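Local coordinates for protein thiamine-monophosphate kinase (Stenotrophomonas maltophilia, PDB 6XEP) that probably catalyses the ATP-dependent phosphorylation of thiamine monophosphate to thiamine diphosphate, the active form of vitamin B1, at residues A[47-53]-A[140-146]; A[26-30]-A[90-94]; A[151-157]-A[219-223]; A[207-213]-A[293-299]. All coordinates share one frame; numbering follows the deposited sequence. Where two conformers were deposited one is given.

Interaction 1. Residues A[47-53]-A[140-146]; sequences EQLVVTA and TAMGQVG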
loop_
_atom_site.group_PDB
_atom_site.type_symbol
_atom_site.label_atom_id
_atom_site.label_comp_id
_atom_site.label_asym_id
_atom_site.label_seq_id
_atom_site.Cartn_x
_atom_site.Cartn_y
_atom_site.Cartn_z
ATOM N N GLU A 47 -10.855 -14.550 12.978
ATOM C CA GLU A 47 -10.345 -14.685 11.625
ATOM C C GLU A 47 -8.943 -14.096 11.539
ATOM O O GLU A 47 -8.509 -13.321 12.394
ATOM C CB GLU A 47 -11.284 -14.018 10.608
ATOM C CG GLU A 47 -12.626 -14.739 10.554
ATOM C CD GLU A 47 -13.449 -14.429 9.320
ATOM O OE1 GLU A 47 -12.956 -13.710 8.431
ATOM O OE2 GLU A 47 -14.605 -14.906 9.245
ATOM N N GLN A 48 -8.221 -14.509 10.510
ATOM C CA GLN A 48 -6.897 -13.970 10.246
ATOM C C GLN A 48 -6.948 -13.031 9.053
ATOM O O GLN A 48 -7.781 -13.182 8.153
ATOM C CB GLN A 48 -5.892 -15.096 10.014
ATOM C CG GLN A 48 -5.603 -15.873 11.290
ATOM C CD GLN A 48 -4.939 -17.193 11.026
ATOM O OE1 GLN A 48 -5.452 -18.018 10.269
ATOM N NE2 GLN A 48 -3.776 -17.400 11.630
ATOM N N LEU A 49 -6.051 -12.044 9.061
ATOM C CA LEU A 49 -5.924 -11.096 7.967
ATOM C C LEU A 49 -4.848 -11.552 7.001
ATOM O O LEU A 49 -3.787 -12.024 7.419
ATOM C CB LEU A 49 -5.529 -9.707 8.472
ATOM C CG LEU A 49 -6.492 -8.766 9.143
ATOM C CD1 LEU A 49 -5.701 -7.504 9.469
ATOM C CD2 LEU A 49 -7.592 -8.474 8.184
ATOM N N VAL A 50 -5.103 -11.362 5.715
ATOM C CA VAL A 50 -4.071 -11.516 4.697
ATOM C C VAL A 50 -4.065 -10.251 3.865
ATOM O O VAL A 50 -5.101 -9.615 3.656
ATOM C CB VAL A 50 -4.261 -12.745 3.785
ATOM C CG1 VAL A 50 -4.187 -13.984 4.587
ATOM C CG2 VAL A 50 -5.567 -12.685 3.074
ATOM N N VAL A 51 -2.884 -9.870 3.404
ATOM C CA VAL A 51 -2.696 -8.564 2.799
ATOM C C VAL A 51 -1.949 -8.753 1.496
ATOM O O VAL A 51 -0.965 -9.506 1.445
ATOM C CB VAL A 51 -1.919 -7.618 3.730
ATOM C CG1 VAL A 51 -1.795 -6.270 3.094
ATOM C CG2 VAL A 51 -2.622 -7.504 5.075
ATOM N N THR A 52 -2.415 -8.081 0.450
ATOM C CA THR A 52 -1.792 -8.105 -0.863
ATOM C C THR A 52 -1.495 -6.682 -1.294
ATOM O O THR A 52 -2.175 -5.749 -0.876
ATOM C CB THR A 52 -2.687 -8.762 -1.926
ATOM O OG1 THR A 52 -3.838 -7.946 -2.158
ATOM C CG2 THR A 52 -3.135 -10.129 -1.483
ATOM N N ALA A 53 -0.486 -6.520 -2.146
ATOM C CA ALA A 53 -0.160 -5.185 -2.620
ATOM C C ALA A 53 0.396 -5.311 -4.024
ATOM O O ALA A 53 1.194 -6.206 -4.294
ATOM C CB ALA A 53 0.865 -4.477 -1.729
ATOM N N THR A 140 -3.199 -1.620 -1.717
ATOM C CA THR A 140 -3.036 -2.653 -0.716
ATOM C C THR A 140 -4.431 -3.118 -0.362
ATOM O O THR A 140 -5.276 -2.294 -0.014
ATOM C CB THR A 140 -2.311 -2.120 0.517
ATOM O OG1 THR A 140 -1.030 -1.630 0.124
ATOM C CG2 THR A 140 -2.086 -3.221 1.531
ATOM N N ALA A 141 -4.678 -4.421 -0.470
ATOM C CA ALA A 141 -5.986 -4.975 -0.166
ATOM C C ALA A 141 -5.871 -5.956 0.992
ATOM O O ALA A 141 -4.958 -6.785 1.037
ATOM C CB ALA A 141 -6.592 -5.655 -1.381
ATOM N N MET A 142 -6.800 -5.850 1.931
ATOM C CA MET A 142 -6.827 -6.679 3.130
ATOM C C MET A 142 -8.055 -7.571 3.077
ATOM O O MET A 142 -9.167 -7.073 2.896
ATOM C CB MET A 142 -6.872 -5.822 4.399
ATOM C CG MET A 142 -5.556 -5.172 4.791
ATOM S SD MET A 142 -5.770 -3.426 5.193
ATOM C CE MET A 142 -6.139 -2.818 3.562
ATOM N N GLY A 143 -7.848 -8.885 3.230
ATOM C CA GLY A 143 -8.929 -9.845 3.262
ATOM C C GLY A 143 -8.848 -10.650 4.552
ATOM O O GLY A 143 -7.870 -10.565 5.293
ATOM N N GLN A 144 -9.891 -11.434 4.819
ATOM C CA GLN A 144 -9.933 -12.219 6.042
ATOM C C GLN A 144 -10.242 -13.672 5.721
ATOM O O GLN A 144 -10.959 -13.962 4.760
ATOM C CB GLN A 144 -10.963 -11.636 7.015
ATOM C CG GLN A 144 -10.592 -10.213 7.396
ATOM C CD GLN A 144 -11.506 -9.609 8.425
ATOM O OE1 GLN A 144 -11.211 -9.631 9.627
ATOM N NE2 GLN A 144 -12.615 -9.037 7.963
ATOM N N VAL A 145 -9.681 -14.579 6.521
ATOM C CA VAL A 145 -9.889 -16.017 6.349
ATOM C C VAL A 145 -10.104 -16.663 7.709
ATOM O O VAL A 145 -9.434 -16.315 8.687
ATOM C CB VAL A 145 -8.702 -16.704 5.637
ATOM C CG1 VAL A 145 -8.595 -16.255 4.216
ATOM C CG2 VAL A 145 -7.401 -16.443 6.386
ATOM N N GLY A 146 -11.037 -17.611 7.773
ATOM C CA GLY A 146 -11.175 -18.409 8.974
ATOM C C GLY A 146 -9.963 -19.298 9.170
ATOM O O GLY A 146 -9.150 -19.493 8.268
#
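E47 lays its carboxylate beside Q144, OE1 3.2 Å from CB of Q144, while its OE2 is salt-bridged to R44. Q48 and V145 form the first hydrogen-bonded pair; the amide N of Q48 reaches O of V145 at 2.8 Å, almost straight at 172°, and V145 N answers to Q48 O. L49 and Q144 are a non-hydrogen-bonded pair whose side chains run alongside each other, CD2 of L49 being 3.6 Å from CG of Q144; the amide OE1 of Q144 turns to R44 N. V50 trades both backbone bonds with G143, and its CG2 rests 3.8 Å from the glycine O. In V51, a chi1 of -178° carries CG1 against CG2 of T140 at 3.4 Å, tighter than usual for two methyls. T52, predicted to bind magnesium, completes the third hydrogen-bonded pair with A141. At A53, CB comes to 3.9 Å from OG1 of T140, a hydroxyl bonded to T140 of the second subunit. L49 and V51 pack on that subunit, which also reaches V50 through its L40; V50 and T52 lean on helix 68-85, and strand 89-99 flanks strand 136-145 on its other edge.

Interaction 2. Residues A[26-30]-A[90-94]; sequences ERDDI and PAWCT. With NA (sodium ion), chain D.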
loop_
_atom_site.group_PDB
_atom_site.type_symbol
_atom_site.label_atom_id
_atom_site.label_comp_id
_atom_site.label_asym_id
_atom_site.label_seq_id
_atom_site.Cartn_x
_atom_site.Cartn_y
_atom_site.Cartn_z
ATOM N N GLU A 26 -22.260 2.384 5.675
ATOM C CA GLU A 26 -23.038 1.152 5.668
ATOM C C GLU A 26 -22.227 -0.067 6.097
ATOM O O GLU A 26 -22.660 -1.198 5.860
ATOM C CB GLU A 26 -23.637 0.910 4.277
ATOM C CG GLU A 26 -24.434 2.086 3.689
ATOM C CD GLU A 26 -25.605 2.542 4.559
ATOM O OE1 GLU A 26 -26.101 1.751 5.392
ATOM O OE2 GLU A 26 -26.034 3.709 4.404
ATOM N N ARG A 27 -21.059 0.137 6.705
ATOM C CA ARG A 27 -20.177 -0.946 7.139
ATOM C C ARG A 27 -20.010 -0.830 8.647
ATOM O O ARG A 27 -19.429 0.146 9.131
ATOM C CB ARG A 27 -18.827 -0.847 6.433
ATOM C CG ARG A 27 -18.869 -1.224 4.967
ATOM C CD ARG A 27 -18.853 -2.738 4.822
ATOM N NE ARG A 27 -17.600 -3.290 5.316
ATOM C CZ ARG A 27 -16.583 -3.634 4.536
ATOM N NH1 ARG A 27 -16.665 -3.482 3.214
ATOM N NH2 ARG A 27 -15.476 -4.120 5.080
ATOM N N ASP A 28 -20.507 -1.813 9.405
ATOM C CA ASP A 28 -20.394 -1.731 10.857
ATOM C C ASP A 28 -18.977 -1.991 11.365
ATOM O O ASP A 28 -18.710 -1.755 12.549
ATOM C CB ASP A 28 -21.366 -2.713 11.521
ATOM C CG ASP A 28 -22.821 -2.356 11.279
ATOM O OD1 ASP A 28 -23.106 -1.273 10.721
ATOM O OD2 ASP A 28 -23.687 -3.174 11.656
ATOM N N ASP A 29 -18.067 -2.469 10.511
ATOM C CA ASP A 29 -16.683 -2.745 10.898
ATOM C C ASP A 29 -15.742 -1.586 10.590
ATOM O O ASP A 29 -14.526 -1.723 10.755
ATOM C CB ASP A 29 -16.168 -4.007 10.195
ATOM C CG ASP A 29 -16.269 -3.909 8.685
ATOM O OD1 ASP A 29 -17.327 -3.460 8.193
ATOM O OD2 ASP A 29 -15.299 -4.282 7.999
ATOM N N ILE A 30 -16.270 -0.453 10.138
ATOM C CA ILE A 30 -15.460 0.700 9.764
ATOM C C ILE A 30 -16.044 1.923 10.449
ATOM O O ILE A 30 -17.215 2.257 10.234
ATOM C CB ILE A 30 -15.442 0.918 8.250
ATOM C CG1 ILE A 30 -15.042 -0.369 7.520
ATOM C CG2 ILE A 30 -14.553 2.107 7.893
ATOM C CD1 ILE A 30 -15.056 -0.236 6.045
ATOM N N PRO A 90 -12.520 -10.307 0.812
ATOM C CA PRO A 90 -12.053 -8.912 0.831
ATOM C C PRO A 90 -12.785 -8.078 1.876
ATOM O O PRO A 90 -13.982 -8.251 2.121
ATOM C CB PRO A 90 -12.361 -8.407 -0.586
ATOM C CG PRO A 90 -12.489 -9.624 -1.426
ATOM C CD PRO A 90 -13.034 -10.695 -0.514
ATOM N N ALA A 91 -12.033 -7.175 2.506
ATOM C CA ALA A 91 -12.550 -6.336 3.578
ATOM C C ALA A 91 -12.277 -4.867 3.284
ATOM O O ALA A 91 -13.213 -4.086 3.090
ATOM C CB ALA A 91 -11.926 -6.735 4.921
ATOM N N TRP A 92 -11.001 -4.488 3.256
ATOM C CA TRP A 92 -10.610 -3.087 3.178
ATOM C C TRP A 92 -9.462 -2.921 2.186
ATOM O O TRP A 92 -8.726 -3.867 1.885
ATOM C CB TRP A 92 -10.180 -2.544 4.545
ATOM C CG TRP A 92 -11.001 -3.015 5.699
ATOM C CD1 TRP A 92 -12.310 -2.708 5.947
ATOM C CD2 TRP A 92 -10.568 -3.827 6.802
ATOM N NE1 TRP A 92 -12.724 -3.292 7.122
ATOM C CE2 TRP A 92 -11.680 -3.994 7.659
ATOM C CE3 TRP A 92 -9.361 -4.443 7.136
ATOM C CZ2 TRP A 92 -11.618 -4.744 8.833
ATOM C CZ3 TRP A 92 -9.296 -5.193 8.311
ATOM C CH2 TRP A 92 -10.425 -5.340 9.137
ATOM N N CYS A 93 -9.293 -1.700 1.680
ATOM C CA CYS A 93 -8.113 -1.440 0.864
ATOM C C CYS A 93 -7.659 0.005 1.005
ATOM O O CYS A 93 -8.402 0.881 1.460
ATOM C CB CYS A 93 -8.360 -1.781 -0.608
ATOM S SG CYS A 93 -9.639 -0.828 -1.373
ATOM N N THR A 94 -6.406 0.240 0.614
ATOM C CA THR A 94 -5.859 1.588 0.516
ATOM C C THR A 94 -5.428 1.830 -0.919
ATOM O O THR A 94 -5.178 0.899 -1.684
ATOM C CB THR A 94 -4.657 1.808 1.436
ATOM O OG1 THR A 94 -3.627 0.882 1.093
ATOM C CG2 THR A 94 -5.059 1.650 2.920
HETATM NA NA NA D . -19.367 2.517 9.555
HETATM O O HOH W 1 -18.782 5.258 9.613
#
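A type I beta turn from R27 to I30, holding a sodium ion, is joined here to strand 89-99 through R27, D29 and W92. The ion is bound by O of R27 at 2.4 Å and O of I30 at 2.3 Å, with a water and T24 O as further ligands. On the strand side, R27 grips D29 side-on: NE meets OD1 at 2.9 Å and NH2 meets OD2, each in the guanidinium plane and on a syn lone pair. A chi1 of 57°, placing CG of D29 between its backbone N and carbonyl carbon, turns the carboxylate to this grip. D29 OD2 takes a second donor, NE1 of W92 at 2.9 Å, which comes from above the carboxylate plane. NH2 of R27 also reaches O of A91 at 3.0 Å, so one nitrogen ties the salt bridge to the strand backbone. I30 slides past the indole in the opposite direction, its CD1 3.7 Å from the ring edge at CD1 of W92, while CB of A91 sits over the centre of one indole face. A91 and W92 both face M142 of strand 136-145, the signature of a classic beta bulge.

Interaction 3. Residues A[151-157]-A[219-223]; sequences LRRDRAQ and HAAVD
This is a loop-to-strand contact, in which residues 151-157 run beside the start of strand 220-224, an outermost strand of the six-stranded sheet, and meet it through one direct backbone bond. That bond goes from N of A221 to O of R152 (3.0 Å), with the donor tilted from the carbonyl plane; CA of A220 also approaches R152 O, at 3.1 Å. A water joins the same strand end, accepting from R152 N and donating to H219 O. The side chain of R153, extended from CG to NE, runs along the strand: its CG is 3.5 Å from O of A221, and CG2 of V222 lies over one guanidinium face, 3.7 Å from NE and offset toward the rim. R153 is predicted to bind ATP and D223 magnesium, consistent with a place at the edge of the active site. CB of A220 touches both R152 O (3.4 Å) and N of A156 (3.5 Å). CG of Q157 approaches ND1 of H219 at 3.6 Å, the amide and imidazole planes nearly perpendicular at 88°, while that nitrogen is hydrogen-bonded to D160. R152 grips D154 through NE and NH2, and NH2 also salt-bridges D36 of the second subunit. Helix 228-239 packs on A156 and V222 through I235, and strand 277-282 pairs with strand 220-224.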
loop_
_atom_site.group_PDB
_atom_site.type_symbol
_atom_site.label_atom_id
_atom_site.label_comp_id
_atom_site.label_asym_id
_atom_site.label_seq_id
_atom_site.Cartn_x
_atom_site.Cartn_y
_atom_site.Cartn_z
ATOM N N LEU A 151 -6.713 -20.938 0.953
ATOM C CA LEU A 151 -6.212 -21.791 -0.106
ATOM C C LEU A 151 -4.714 -21.577 -0.266
ATOM O O LEU A 151 -4.197 -20.465 -0.081
ATOM C CB LEU A 151 -6.899 -21.487 -1.437
ATOM C CG LEU A 151 -8.418 -21.659 -1.456
ATOM C CD1 LEU A 151 -8.963 -21.023 -2.720
ATOM C CD2 LEU A 151 -8.730 -23.134 -1.405
ATOM N N ARG A 152 -4.035 -22.641 -0.661
ATOM C CA ARG A 152 -2.579 -22.658 -0.731
ATOM C C ARG A 152 -2.137 -23.248 -2.061
ATOM O O ARG A 152 -2.906 -23.923 -2.746
ATOM C CB ARG A 152 -1.975 -23.468 0.423
ATOM C CG ARG A 152 -2.216 -22.859 1.803
ATOM C CD ARG A 152 -1.666 -23.776 2.876
ATOM N NE ARG A 152 -0.230 -24.003 2.710
ATOM C CZ ARG A 152 0.724 -23.249 3.253
ATOM N NH1 ARG A 152 0.411 -22.195 4.000
ATOM N NH2 ARG A 152 2.007 -23.545 3.054
ATOM N N ARG A 153 -0.882 -22.971 -2.421
ATOM C CA ARG A 153 -0.293 -23.487 -3.652
ATOM C C ARG A 153 0.408 -24.825 -3.479
ATOM O O ARG A 153 0.763 -25.452 -4.487
ATOM C CB ARG A 153 0.720 -22.484 -4.211
ATOM C CG ARG A 153 0.158 -21.107 -4.531
ATOM C CD ARG A 153 1.268 -20.148 -4.940
ATOM N NE ARG A 153 0.727 -18.842 -5.324
ATOM C CZ ARG A 153 1.449 -17.867 -5.861
ATOM N NH1 ARG A 153 2.745 -18.040 -6.074
ATOM N NH2 ARG A 153 0.873 -16.712 -6.189
ATOM N N ASP A 154 0.632 -25.276 -2.244
ATOM C CA ASP A 154 1.538 -26.389 -1.986
ATOM C C ASP A 154 0.815 -27.688 -1.649
ATOM O O ASP A 154 1.463 -28.661 -1.238
ATOM C CB ASP A 154 2.525 -26.021 -0.865
ATOM C CG ASP A 154 1.844 -25.811 0.481
ATOM O OD1 ASP A 154 0.624 -25.589 0.511
ATOM O OD2 ASP A 154 2.531 -25.858 1.522
ATOM N N ARG A 155 -0.494 -27.771 -1.873
ATOM C CA ARG A 155 -1.241 -28.931 -1.407
ATOM C C ARG A 155 -1.890 -29.724 -2.536
ATOM O O ARG A 155 -2.811 -30.505 -2.282
ATOM C CB ARG A 155 -2.282 -28.499 -0.373
ATOM C CG ARG A 155 -1.614 -27.994 0.905
ATOM C CD ARG A 155 -2.581 -27.772 2.042
ATOM N NE ARG A 155 -1.864 -27.490 3.284
ATOM C CZ ARG A 155 -2.374 -26.809 4.307
ATOM N NH1 ARG A 155 -3.607 -26.315 4.235
ATOM N NH2 ARG A 155 -1.638 -26.605 5.394
ATOM N N ALA A 156 -1.416 -29.577 -3.767
ATOM C CA ALA A 156 -1.888 -30.462 -4.825
ATOM C C ALA A 156 -1.538 -31.906 -4.473
ATOM O O ALA A 156 -0.502 -32.173 -3.866
ATOM C CB ALA A 156 -1.267 -30.068 -6.163
ATOM N N GLN A 157 -2.425 -32.839 -4.825
ATOM C CA GLN A 157 -2.262 -34.249 -4.504
ATOM C C GLN A 157 -2.130 -35.058 -5.783
ATOM O O GLN A 157 -2.759 -34.740 -6.793
ATOM C CB GLN A 157 -3.453 -34.778 -3.692
ATOM C CG GLN A 157 -3.594 -34.108 -2.340
ATOM C CD GLN A 157 -2.376 -34.325 -1.482
ATOM O OE1 GLN A 157 -1.974 -35.469 -1.235
ATOM N NE2 GLN A 157 -1.767 -33.233 -1.022
ATOM N N HIS A 219 -7.956 -28.648 -3.596
ATOM C CA HIS A 219 -6.769 -28.924 -2.796
ATOM C C HIS A 219 -5.750 -27.799 -2.839
ATOM O O HIS A 219 -5.110 -27.503 -1.821
ATOM C CB HIS A 219 -6.099 -30.213 -3.281
ATOM C CG HIS A 219 -6.827 -31.460 -2.889
ATOM N ND1 HIS A 219 -6.682 -32.651 -3.569
ATOM C CD2 HIS A 219 -7.679 -31.713 -1.869
ATOM C CE1 HIS A 219 -7.433 -33.577 -2.999
ATOM N NE2 HIS A 219 -8.038 -33.038 -1.957
ATOM N N ALA A 220 -5.563 -27.193 -4.007
ATOM C CA ALA A 220 -4.583 -26.135 -4.200
ATOM C C ALA A 220 -5.121 -25.176 -5.247
ATOM O O ALA A 220 -5.939 -25.551 -6.091
ATOM C CB ALA A 220 -3.225 -26.699 -4.629
ATOM N N ALA A 221 -4.656 -23.934 -5.190
ATOM C CA ALA A 221 -5.117 -22.935 -6.143
ATOM C C ALA A 221 -4.041 -21.878 -6.343
ATOM O O ALA A 221 -3.185 -21.662 -5.487
ATOM C CB ALA A 221 -6.427 -22.267 -5.668
ATOM N N VAL A 222 -4.128 -21.189 -7.479
ATOM C CA VAL A 222 -3.234 -20.083 -7.796
ATOM C C VAL A 222 -3.996 -19.181 -8.749
ATOM O O VAL A 222 -4.859 -19.645 -9.491
ATOM C CB VAL A 222 -1.907 -20.606 -8.411
ATOM C CG1 VAL A 222 -2.160 -21.299 -9.760
ATOM C CG2 VAL A 222 -0.912 -19.480 -8.582
ATOM N N ASP A 223 -3.698 -17.884 -8.733
ATOM C CA ASP A 223 -4.313 -17.075 -9.770
ATOM C C ASP A 223 -3.381 -16.976 -10.971
ATOM O O ASP A 223 -2.150 -17.039 -10.845
ATOM C CB ASP A 223 -4.785 -15.708 -9.256
ATOM C CG ASP A 223 -3.702 -14.694 -9.135
ATOM O OD1 ASP A 223 -2.568 -15.074 -8.775
ATOM O OD2 ASP A 223 -4.029 -13.484 -9.361
HETATM O O HOH W 2 -5.275 -25.273 -0.346
#

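Interaction 4. Residues A[207-213]-A[293-299]; sequences RVTLGLR and LAESLDL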
loop_
_atom_site.group_PDB
_atom_site.type_symbol
_atom_site.label_atom_id
_atom_site.label_comp_id
_atom_site.label_asym_id
_atom_site.label_seq_id
_atom_site.Cartn_x
_atom_site.Cartn_y
_atom_site.Cartn_z
ATOM N N ARG A 207 -12.071 -13.526 -9.725
ATOM C CA ARG A 207 -13.048 -14.570 -9.425
ATOM C C ARG A 207 -13.179 -14.765 -7.913
ATOM O O ARG A 207 -12.929 -15.842 -7.364
ATOM C CB ARG A 207 -12.673 -15.868 -10.134
ATOM C CG ARG A 207 -12.408 -15.689 -11.626
ATOM C CD ARG A 207 -13.649 -15.170 -12.373
ATOM N NE ARG A 207 -13.410 -15.248 -13.809
ATOM C CZ ARG A 207 -14.232 -14.776 -14.733
ATOM N NH1 ARG A 207 -15.376 -14.181 -14.364
ATOM N NH2 ARG A 207 -13.895 -14.893 -16.020
ATOM N N VAL A 208 -13.587 -13.679 -7.243
ATOM C CA VAL A 208 -13.668 -13.688 -5.779
ATOM C C VAL A 208 -14.706 -14.705 -5.300
ATOM O O VAL A 208 -14.457 -15.484 -4.370
ATOM C CB VAL A 208 -13.977 -12.276 -5.242
ATOM C CG1 VAL A 208 -14.083 -12.309 -3.724
ATOM C CG2 VAL A 208 -12.887 -11.265 -5.677
ATOM N N THR A 209 -15.897 -14.699 -5.908
ATOM C CA THR A 209 -16.933 -15.633 -5.460
ATOM C C THR A 209 -16.474 -17.082 -5.601
ATOM O O THR A 209 -16.679 -17.899 -4.693
ATOM C CB THR A 209 -18.233 -15.403 -6.241
ATOM O OG1 THR A 209 -18.618 -14.032 -6.102
ATOM C CG2 THR A 209 -19.339 -16.273 -5.681
ATOM N N LEU A 210 -15.829 -17.416 -6.713
ATOM C CA LEU A 210 -15.257 -18.753 -6.854
ATOM C C LEU A 210 -14.244 -19.039 -5.751
ATOM O O LEU A 210 -14.278 -20.102 -5.119
ATOM C CB LEU A 210 -14.596 -18.903 -8.219
ATOM C CG LEU A 210 -13.841 -20.214 -8.466
ATOM C CD1 LEU A 210 -14.772 -21.407 -8.460
ATOM C CD2 LEU A 210 -13.156 -20.109 -9.842
ATOM N N GLY A 211 -13.334 -18.097 -5.506
ATOM C CA GLY A 211 -12.316 -18.317 -4.490
ATOM C C GLY A 211 -12.903 -18.632 -3.132
ATOM O O GLY A 211 -12.391 -19.490 -2.406
ATOM N N LEU A 212 -14.016 -17.988 -2.798
ATOM C CA LEU A 212 -14.679 -18.185 -1.515
ATOM C C LEU A 212 -15.415 -19.504 -1.429
ATOM O O LEU A 212 -15.860 -19.870 -0.337
ATOM C CB LEU A 212 -15.671 -17.058 -1.255
ATOM C CG LEU A 212 -15.040 -15.713 -0.912
ATOM C CD1 LEU A 212 -16.130 -14.694 -0.808
ATOM C CD2 LEU A 212 -14.261 -15.802 0.405
ATOM N N ARG A 213 -15.570 -20.211 -2.545
ATOM C CA ARG A 213 -16.217 -21.511 -2.507
ATOM C C ARG A 213 -15.256 -22.669 -2.681
ATOM O O ARG A 213 -15.598 -23.791 -2.292
ATOM C CB ARG A 213 -17.307 -21.590 -3.574
ATOM C CG ARG A 213 -18.463 -20.655 -3.230
ATOM C CD ARG A 213 -19.749 -21.093 -3.862
ATOM N NE ARG A 213 -20.633 -19.952 -3.999
ATOM C CZ ARG A 213 -21.777 -19.964 -4.675
ATOM N NH1 ARG A 213 -22.501 -18.854 -4.742
ATOM N NH2 ARG A 213 -22.192 -21.073 -5.283
ATOM N N LEU A 293 -21.050 -26.583 -9.610
ATOM C CA LEU A 293 -20.614 -25.271 -9.137
ATOM C C LEU A 293 -20.527 -24.279 -10.289
ATOM O O LEU A 293 -20.934 -23.117 -10.155
ATOM C CB LEU A 293 -19.253 -25.397 -8.433
ATOM C CG LEU A 293 -18.636 -24.082 -7.927
ATOM C CD1 LEU A 293 -19.517 -23.438 -6.873
ATOM C CD2 LEU A 293 -17.239 -24.328 -7.381
ATOM N N ALA A 294 -19.989 -24.722 -11.428
ATOM C CA ALA A 294 -19.890 -23.848 -12.589
ATOM C C ALA A 294 -21.270 -23.369 -13.015
ATOM O O ALA A 294 -21.451 -22.192 -13.333
ATOM C CB ALA A 294 -19.183 -24.575 -13.733
ATOM N N GLU A 295 -22.257 -24.264 -13.014
ATOM C CA GLU A 295 -23.622 -23.851 -13.330
ATOM C C GLU A 295 -24.148 -22.869 -12.294
ATOM O O GLU A 295 -24.819 -21.888 -12.635
ATOM C CB GLU A 295 -24.533 -25.076 -13.409
ATOM C CG GLU A 295 -24.187 -26.026 -14.545
ATOM C CD GLU A 295 -24.419 -25.401 -15.913
ATOM O OE1 GLU A 295 -25.554 -24.949 -16.173
ATOM O OE2 GLU A 295 -23.464 -25.351 -16.720
ATOM N N SER A 296 -23.860 -23.132 -11.019
ATOM C CA SER A 296 -24.353 -22.283 -9.938
ATOM C C SER A 296 -23.787 -20.871 -10.035
ATOM O O SER A 296 -24.510 -19.881 -9.831
ATOM C CB SER A 296 -23.996 -22.912 -8.591
ATOM O OG SER A 296 -24.479 -22.112 -7.522
ATOM N N LEU A 297 -22.509 -20.761 -10.383
ATOM C CA LEU A 297 -21.815 -19.487 -10.512
ATOM C C LEU A 297 -22.012 -18.827 -11.865
ATOM O O LEU A 297 -21.586 -17.682 -12.030
ATOM C CB LEU A 297 -20.321 -19.687 -10.289
ATOM C CG LEU A 297 -19.891 -20.163 -8.906
ATOM C CD1 LEU A 297 -18.400 -20.405 -8.887
ATOM C CD2 LEU A 297 -20.287 -19.127 -7.876
ATOM N N ASP A 298 -22.609 -19.518 -12.836
ATOM C CA ASP A 298 -22.618 -19.047 -14.220
ATOM C C ASP A 298 -21.207 -18.621 -14.625
ATOM O O ASP A 298 -20.970 -17.534 -15.169
ATOM C CB ASP A 298 -23.635 -17.910 -14.420
ATOM C CG ASP A 298 -23.851 -17.573 -15.893
ATOM O OD1 ASP A 298 -23.554 -18.433 -16.751
ATOM O OD2 ASP A 298 -24.294 -16.447 -16.199
ATOM N N LEU A 299 -20.244 -19.497 -14.316
ATOM C CA LEU A 299 -18.836 -19.274 -14.594
ATOM C C LEU A 299 -18.235 -20.568 -15.124
ATOM O O LEU A 299 -18.298 -21.598 -14.448
ATOM C CB LEU A 299 -18.098 -18.830 -13.324
ATOM C CG LEU A 299 -16.576 -18.741 -13.451
ATOM C CD1 LEU A 299 -16.119 -17.562 -14.337
ATOM C CD2 LEU A 299 -15.953 -18.652 -12.076
#
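Apolar packing centres on L210, which meets three leucines of 293-299, each side chain crossing it at about a right angle. With CG anti to the backbone N (chi1 175°), the branch swings over beside the carbonyl carbon, and its two methyls there face different leucines: CD1 touches CD1 of L297 at 3.8 Å and CD2 of L293 at 4.0 Å, and CD2 touches CD2 of L299 at 3.9 Å. T209 adds its methyl CG2, 3.7 Å from CD2 of L297, the two side chains sliding past each other in opposite directions.

Two arginines then lay flat guanidinium groups over leucine methyls. R207, at the N-cap position of its helix, is bent at chi2 (-61°) and sets one face on CD1 of L299, which sits over the centre of the group, 3.4 Å from CZ; its NH2 is salt-bridged to E277. R213 reaches across from the far end of the segment, and CD2 of L297 lies over the centre of one face, 3.6 Å from its CZ.

Polar contact is slight: NH2 of R213 makes a weak hydrogen bond to OG of S296 at 3.4 Å, the hydroxyl lying at the guanidinium edge, in plane. Helix 287-297 closes in a Schellman motif, with D298 at positive phi, and the chain then turns L299 back toward L210.

The two helix segments run roughly antiparallel, at 141°, with axes 11.4 Å apart, so leucine and arginine side chains bridge the gap. Beneath them the sheet contributes S165 of strand 161-165, which touches R207, L210 and L299, and L301 of strand 301-308, which touches L210 and L293.

In the fold
Interactions 1 and 2 both reach the four-stranded sheet: N of M142 probably hydrogen-bonds O of W92 at 2.8 Å, and their centres are about 12 Å apart. Interaction 2 carries the sodium ion, which lies about 13 Å from the side chain of Q144 in interaction 1. The strand of interaction 3 lies in the six-stranded sheet, the centre of that contact about 17 Å from that of interaction 1, yet both border the predicted active site: T52 lies about 4 Å, and R153 about 7 Å, from D82, between side chains. Interaction 4 touches both interaction 2, V208 CG1 on P90 CD at 3.7 Å, and interaction 3, G211 O 3.8 Å from L151 CD1. Interactions 1, 2 and 3 also touch the second subunit.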